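Anapc5 protein (Xenopus laevis, PDB 5BPZ) is a subunit of the anaphase-promoting complex (APC/C), the ubiquitin ligase that drives cell-cycle progression. Local coordinates at residues Ser36-Leu41 and Leu132-Met137; Gln61-Leu66 and Ser128-Phe133. All blocks are in the same frame, centred on the assembly; numbering follows the deposited sequence.

Contact 1: residues Ser36-Leu41 and Leu132-Met137; sequences SVLVLL and LFLRHM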
loop_
_atom_site.group_PDB
_atom_site.type_symbol
_atom_site.label_atom_id
_atom_site.label_comp_id
_atom_site.label_asym_id
_atom_site.label_seq_id
_atom_site.Cartn_x
_atom_site.Cartn_y
_atom_site.Cartn_z
ATOM N N SER A 36 -1.459 -0.796 2.201
ATOM C CA SER A 36 -1.088 0.617 2.165
ATOM C C SER A 36 0.356 0.809 1.671
ATOM O O SER A 36 0.642 1.750 0.932
ATOM C CB SER A 36 -1.308 1.230 3.541
ATOM O OG SER A 36 -2.660 1.039 3.928
ATOM N N VAL A 37 1.245 -0.126 2.023
ATOM C CA VAL A 37 2.640 -0.136 1.568
ATOM C C VAL A 37 2.686 -0.468 0.059
ATOM O O VAL A 37 3.425 0.176 -0.687
ATOM C CB VAL A 37 3.535 -1.052 2.433
ATOM C CG1 VAL A 37 4.937 -1.170 1.841
ATOM C CG2 VAL A 37 3.612 -0.521 3.866
ATOM N N LEU A 38 1.843 -1.415 -0.388
ATOM C CA LEU A 38 1.714 -1.772 -1.804
ATOM C C LEU A 38 1.219 -0.564 -2.596
ATOM O O LEU A 38 1.772 -0.280 -3.649
ATOM C CB LEU A 38 0.772 -2.979 -2.004
ATOM C CG LEU A 38 1.244 -4.327 -1.450
ATOM C CD1 LEU A 38 0.123 -5.346 -1.506
ATOM C CD2 LEU A 38 2.494 -4.860 -2.201
ATOM N N VAL A 39 0.213 0.171 -2.063
ATOM C CA VAL A 39 -0.354 1.408 -2.638
ATOM C C VAL A 39 0.792 2.440 -2.752
ATOM O O VAL A 39 0.945 3.074 -3.797
ATOM C CB VAL A 39 -1.539 1.950 -1.781
ATOM C CG1 VAL A 39 -1.884 3.394 -2.139
ATOM C CG2 VAL A 39 -2.773 1.053 -1.903
ATOM N N LEU A 40 1.599 2.579 -1.682
ATOM C CA LEU A 40 2.741 3.478 -1.676
ATOM C C LEU A 40 3.767 3.093 -2.754
ATOM O O LEU A 40 4.229 3.971 -3.489
ATOM C CB LEU A 40 3.382 3.545 -0.286
ATOM C CG LEU A 40 4.748 4.225 -0.177
ATOM C CD1 LEU A 40 4.666 5.708 -0.514
ATOM C CD2 LEU A 40 5.328 4.023 1.188
ATOM N N LEU A 41 4.087 1.795 -2.871
ATOM C CA LEU A 41 5.032 1.327 -3.885
ATOM C C LEU A 41 4.496 1.604 -5.282
ATOM O O LEU A 41 5.234 2.102 -6.128
ATOM C CB LEU A 41 5.377 -0.158 -3.702
ATOM C CG LEU A 41 6.254 -0.491 -2.490
ATOM C CD1 LEU A 41 6.205 -2.000 -2.186
ATOM C CD2 LEU A 41 7.694 -0.019 -2.698
ATOM N N LEU A 132 10.646 -9.085 -3.730
ATOM C CA LEU A 132 10.281 -10.173 -2.821
ATOM C C LEU A 132 9.023 -9.829 -2.040
ATOM O O LEU A 132 8.184 -10.708 -1.834
ATOM C CB LEU A 132 11.430 -10.548 -1.875
ATOM C CG LEU A 132 12.529 -11.406 -2.487
ATOM C CD1 LEU A 132 13.845 -11.205 -1.762
ATOM C CD2 LEU A 132 12.138 -12.884 -2.516
ATOM N N PHE A 133 8.865 -8.545 -1.660
ATOM C CA PHE A 133 7.687 -8.046 -0.948
ATOM C C PHE A 133 6.440 -8.121 -1.838
ATOM O O PHE A 133 5.389 -8.549 -1.365
ATOM C CB PHE A 133 7.910 -6.612 -0.422
ATOM C CG PHE A 133 6.790 -6.075 0.444
ATOM C CD1 PHE A 133 6.715 -6.399 1.794
ATOM C CD2 PHE A 133 5.799 -5.260 -0.095
ATOM C CE1 PHE A 133 5.667 -5.923 2.589
ATOM C CE2 PHE A 133 4.751 -4.784 0.701
ATOM C CZ PHE A 133 4.694 -5.116 2.036
ATOM N N LEU A 134 6.557 -7.701 -3.115
ATOM C CA LEU A 134 5.455 -7.730 -4.079
ATOM C C LEU A 134 5.026 -9.171 -4.313
ATOM O O LEU A 134 3.838 -9.471 -4.225
ATOM C CB LEU A 134 5.846 -7.052 -5.407
ATOM C CG LEU A 134 5.948 -5.517 -5.407
ATOM C CD1 LEU A 134 6.691 -5.033 -6.621
ATOM C CD2 LEU A 134 4.575 -4.854 -5.366
ATOM N N ARG A 135 6.011 -10.068 -4.515
ATOM C CA ARG A 135 5.846 -11.505 -4.709
ATOM C C ARG A 135 5.133 -12.145 -3.507
ATOM O O ARG A 135 4.070 -12.742 -3.682
ATOM C CB ARG A 135 7.222 -12.160 -4.945
ATOM C CG ARG A 135 7.123 -13.614 -5.376
ATOM C CD ARG A 135 8.409 -14.391 -5.184
ATOM N NE ARG A 135 8.135 -15.827 -5.108
ATOM C CZ ARG A 135 8.035 -16.633 -6.161
ATOM N NH1 ARG A 135 8.197 -16.156 -7.390
ATOM N NH2 ARG A 135 7.769 -17.923 -5.993
ATOM N N HIS A 136 5.704 -11.999 -2.294
ATOM C CA HIS A 136 5.144 -12.565 -1.065
ATOM C C HIS A 136 3.769 -12.014 -0.703
ATOM O O HIS A 136 2.983 -12.760 -0.114
ATOM C CB HIS A 136 6.117 -12.452 0.120
ATOM C CG HIS A 136 7.349 -13.296 -0.041
ATOM N ND1 HIS A 136 8.616 -12.757 0.099
ATOM C CD2 HIS A 136 7.465 -14.611 -0.343
ATOM C CE1 HIS A 136 9.458 -13.756 -0.109
ATOM N NE2 HIS A 136 8.812 -14.890 -0.385
ATOM N N MET A 137 3.451 -10.751 -1.076
ATOM C CA MET A 137 2.116 -10.187 -0.816
ATOM C C MET A 137 1.076 -10.759 -1.782
ATOM O O MET A 137 0.001 -11.153 -1.331
ATOM C CB MET A 137 2.098 -8.652 -0.854
ATOM C CG MET A 137 2.663 -7.999 0.400
ATOM S SD MET A 137 1.741 -8.408 1.913
ATOM C CE MET A 137 2.970 -9.486 2.745
#

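Contact 2: residues Gln61-Leu66 and Ser128-Phe133; sequences QILPLL and SVVGLF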
loop_
_atom_site.group_PDB
_atom_site.type_symbol
_atom_site.label_atom_id
_atom_site.label_comp_id
_atom_site.label_asym_id
_atom_site.label_seq_id
_atom_site.Cartn_x
_atom_site.Cartn_y
_atom_site.Cartn_z
ATOM N N GLN A 61 15.108 4.457 0.563
ATOM C CA GLN A 61 14.682 5.153 1.776
ATOM C C GLN A 61 13.434 4.507 2.409
ATOM O O GLN A 61 13.283 4.538 3.632
ATOM C CB GLN A 61 14.447 6.646 1.451
ATOM C CG GLN A 61 14.227 7.559 2.661
ATOM C CD GLN A 61 14.405 9.026 2.343
ATOM O OE1 GLN A 61 13.877 9.552 1.356
ATOM N NE2 GLN A 61 15.144 9.729 3.190
ATOM N N ILE A 62 12.578 3.890 1.573
ATOM C CA ILE A 62 11.306 3.276 1.956
ATOM C C ILE A 62 11.441 1.843 2.508
ATOM O O ILE A 62 10.533 1.405 3.218
ATOM C CB ILE A 62 10.325 3.385 0.734
ATOM C CG1 ILE A 62 9.169 4.356 1.036
ATOM C CG2 ILE A 62 9.818 2.040 0.179
ATOM C CD1 ILE A 62 9.602 5.827 1.286
ATOM N N LEU A 63 12.572 1.148 2.244
ATOM C CA LEU A 63 12.814 -0.243 2.661
ATOM C C LEU A 63 12.416 -0.594 4.126
ATOM O O LEU A 63 11.767 -1.633 4.272
ATOM C CB LEU A 63 14.256 -0.701 2.376
ATOM C CG LEU A 63 14.644 -0.838 0.888
ATOM C CD1 LEU A 63 15.985 -1.515 0.738
ATOM C CD2 LEU A 63 13.579 -1.598 0.080
ATOM N N PRO A 64 12.697 0.215 5.198
ATOM C CA PRO A 64 12.238 -0.170 6.556
ATOM C C PRO A 64 10.721 -0.364 6.735
ATOM O O PRO A 64 10.319 -1.049 7.668
ATOM C CB PRO A 64 12.753 0.973 7.439
ATOM C CG PRO A 64 13.889 1.559 6.676
ATOM C CD PRO A 64 13.460 1.481 5.253
ATOM N N LEU A 65 9.888 0.238 5.861
ATOM C CA LEU A 65 8.428 0.110 5.888
ATOM C C LEU A 65 7.976 -1.296 5.453
ATOM O O LEU A 65 6.940 -1.782 5.907
ATOM C CB LEU A 65 7.759 1.163 4.995
ATOM C CG LEU A 65 7.876 2.631 5.428
ATOM C CD1 LEU A 65 7.244 3.553 4.394
ATOM C CD2 LEU A 65 7.240 2.877 6.811
ATOM N N LEU A 66 8.762 -1.932 4.572
ATOM C CA LEU A 66 8.510 -3.257 4.017
ATOM C C LEU A 66 8.943 -4.338 5.003
ATOM O O LEU A 66 8.365 -5.425 5.034
ATOM C CB LEU A 66 9.311 -3.405 2.709
ATOM C CG LEU A 66 8.686 -2.895 1.401
ATOM C CD1 LEU A 66 8.546 -1.371 1.369
ATOM C CD2 LEU A 66 9.544 -3.291 0.234
ATOM N N SER A 128 15.207 -8.405 -5.340
ATOM C CA SER A 128 14.990 -7.141 -4.619
ATOM C C SER A 128 14.113 -7.297 -3.390
ATOM O O SER A 128 13.297 -8.211 -3.335
ATOM C CB SER A 128 14.358 -6.109 -5.547
ATOM O OG SER A 128 15.277 -5.700 -6.545
ATOM N N VAL A 129 14.269 -6.385 -2.416
ATOM C CA VAL A 129 13.457 -6.359 -1.197
ATOM C C VAL A 129 12.009 -6.016 -1.610
ATOM O O VAL A 129 11.068 -6.653 -1.120
ATOM C CB VAL A 129 14.029 -5.395 -0.118
ATOM C CG1 VAL A 129 13.169 -5.392 1.143
ATOM C CG2 VAL A 129 15.472 -5.746 0.229
ATOM N N VAL A 130 11.849 -5.059 -2.567
ATOM C CA VAL A 130 10.554 -4.634 -3.124
ATOM C C VAL A 130 9.956 -5.797 -3.915
ATOM O O VAL A 130 8.797 -6.140 -3.696
ATOM C CB VAL A 130 10.653 -3.321 -3.963
ATOM C CG1 VAL A 130 9.349 -3.022 -4.701
ATOM C CG2 VAL A 130 11.052 -2.139 -3.087
ATOM N N GLY A 131 10.768 -6.404 -4.781
ATOM C CA GLY A 131 10.405 -7.551 -5.607
ATOM C C GLY A 131 9.914 -8.735 -4.804
ATOM O O GLY A 131 8.865 -9.297 -5.120
ATOM N N LEU A 132 10.646 -9.085 -3.730
ATOM C CA LEU A 132 10.281 -10.173 -2.821
ATOM C C LEU A 132 9.023 -9.829 -2.040
ATOM O O LEU A 132 8.184 -10.708 -1.834
ATOM C CB LEU A 132 11.430 -10.548 -1.875
ATOM C CG LEU A 132 12.529 -11.406 -2.487
ATOM C CD1 LEU A 132 13.845 -11.205 -1.762
ATOM C CD2 LEU A 132 12.138 -12.884 -2.516
ATOM N N PHE A 133 8.865 -8.545 -1.660
ATOM C CA PHE A 133 7.687 -8.046 -0.948
ATOM C C PHE A 133 6.440 -8.121 -1.838
ATOM O O PHE A 133 5.389 -8.549 -1.365
ATOM C CB PHE A 133 7.910 -6.612 -0.422
ATOM C CG PHE A 133 6.790 -6.075 0.444
ATOM C CD1 PHE A 133 6.715 -6.399 1.794
ATOM C CD2 PHE A 133 5.799 -5.260 -0.095
ATOM C CE1 PHE A 133 5.667 -5.923 2.589
ATOM C CE2 PHE A 133 4.751 -4.784 0.701
ATOM C CZ PHE A 133 4.694 -5.116 2.036
#

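Contact 1: residues Ser36-Leu41 and Leu132-Met137
Leu-38 and Phe-133 meet in a buried, wholly apolar helix-helix contact near the middle of the all-helical Apc5 N-terminal domain, where helix 32-46 crosses helix 129-142. The segment axes run at 133° to each other, nearer antiparallel than parallel, and pass 11.3 Å apart, a gap filled by apolar side chains. Both methyls of Leu-38 take part. CD2 reaches Phe-133 CE2 at 3.7 Å and also meets Leu-134 CD2 at 3.8 Å, the two leucine side chains running past one another with opposite heading. CD1 is the nearer to Met-137 CB, at 3.9 Å. A chi1 of -174° sets Phe-133 CG opposite the backbone N and carries the ring toward helix 32-46, where three residues approach its CD2 and CE2 obliquely. Val-37 CG1 lies 3.8 Å from Phe-133 CE2, its side chain roughly perpendicular to that of Phe-133, while Leu-41 CD1 comes within 3.9 Å of Phe-133 CD2. Met-137 CG, one turn on, lies over one face of the same ring, toward its rim. Helix 103-114 adds Phe-109, Phe-110 and Leu-113 against Leu-38, and on helix 32-46 Val-39 and Leu-40 pack on helix 85-99.

Contact 2: residues Gln61-Leu66 and Ser128-Phe133
Leu-66 lies over a face of the Phe-133 ring in a CH-pi contact: its CG stands 4.0 Å from the ring centroid and 17° off the ring normal, slightly toward the rim. From there CD2 continues into the angle between ring and helix, where it meets Phe-133 CB at 3.8 Å and Val-130 CG2 at 3.8 Å. The carbonyl oxygen of Leu-66 lies close to the ring, 3.7 Å from Phe-133 CE1. Nearer the start of helix 129-142, Leu-63 crosses Val-129 at a slant; a chi1 of -68° turns its CG away from the carbonyl carbon and brings CD2 to 3.8 Å from Val-129 CB. The same methyl brushes Val-130 CG2 at 4.1 Å. The segments run at 32° to one another, and helix 52-67 is kinked here, where the nitrogens of Pro-64 and Leu-65 lack the usual helical bond. Replacing Phe-133 with an alanine would probably leave Leu-66 CG without the ring face it rests on and open a gap between the helices. Toward Val-129 the contact reaches the exposed surface, whereas Phe-133 is buried. Being chiefly carbon-to-carbon packing, the contact probably owes its hold to shape fit and exclusion of water rather than directional bonds.

In the fold
Contacts 1 and 2 meet at Phe-133, which faces helix 32-46 in the first and helix 52-67 in the second; their centres lie 8 Å apart. Because these two helices follow each other in the chain, helix 129-142 packs against both members of a consecutive pair. That pair is itself joined between the contacts: Val-37 CG1 lies 3.6 Å from Leu-66 CD1, and Leu-40 CD2 is 3.8 Å from Leu-65 CD1. Leu-41 CD2 adds a 4.0 Å approach to Val-130 CG1. Together they form a connected apolar layer from the buried contact 1 to contact 2 nearer the surface; the centre of contact 1 lies about 6 Å, and that of contact 2 about 12 Å, from the centre of the chain.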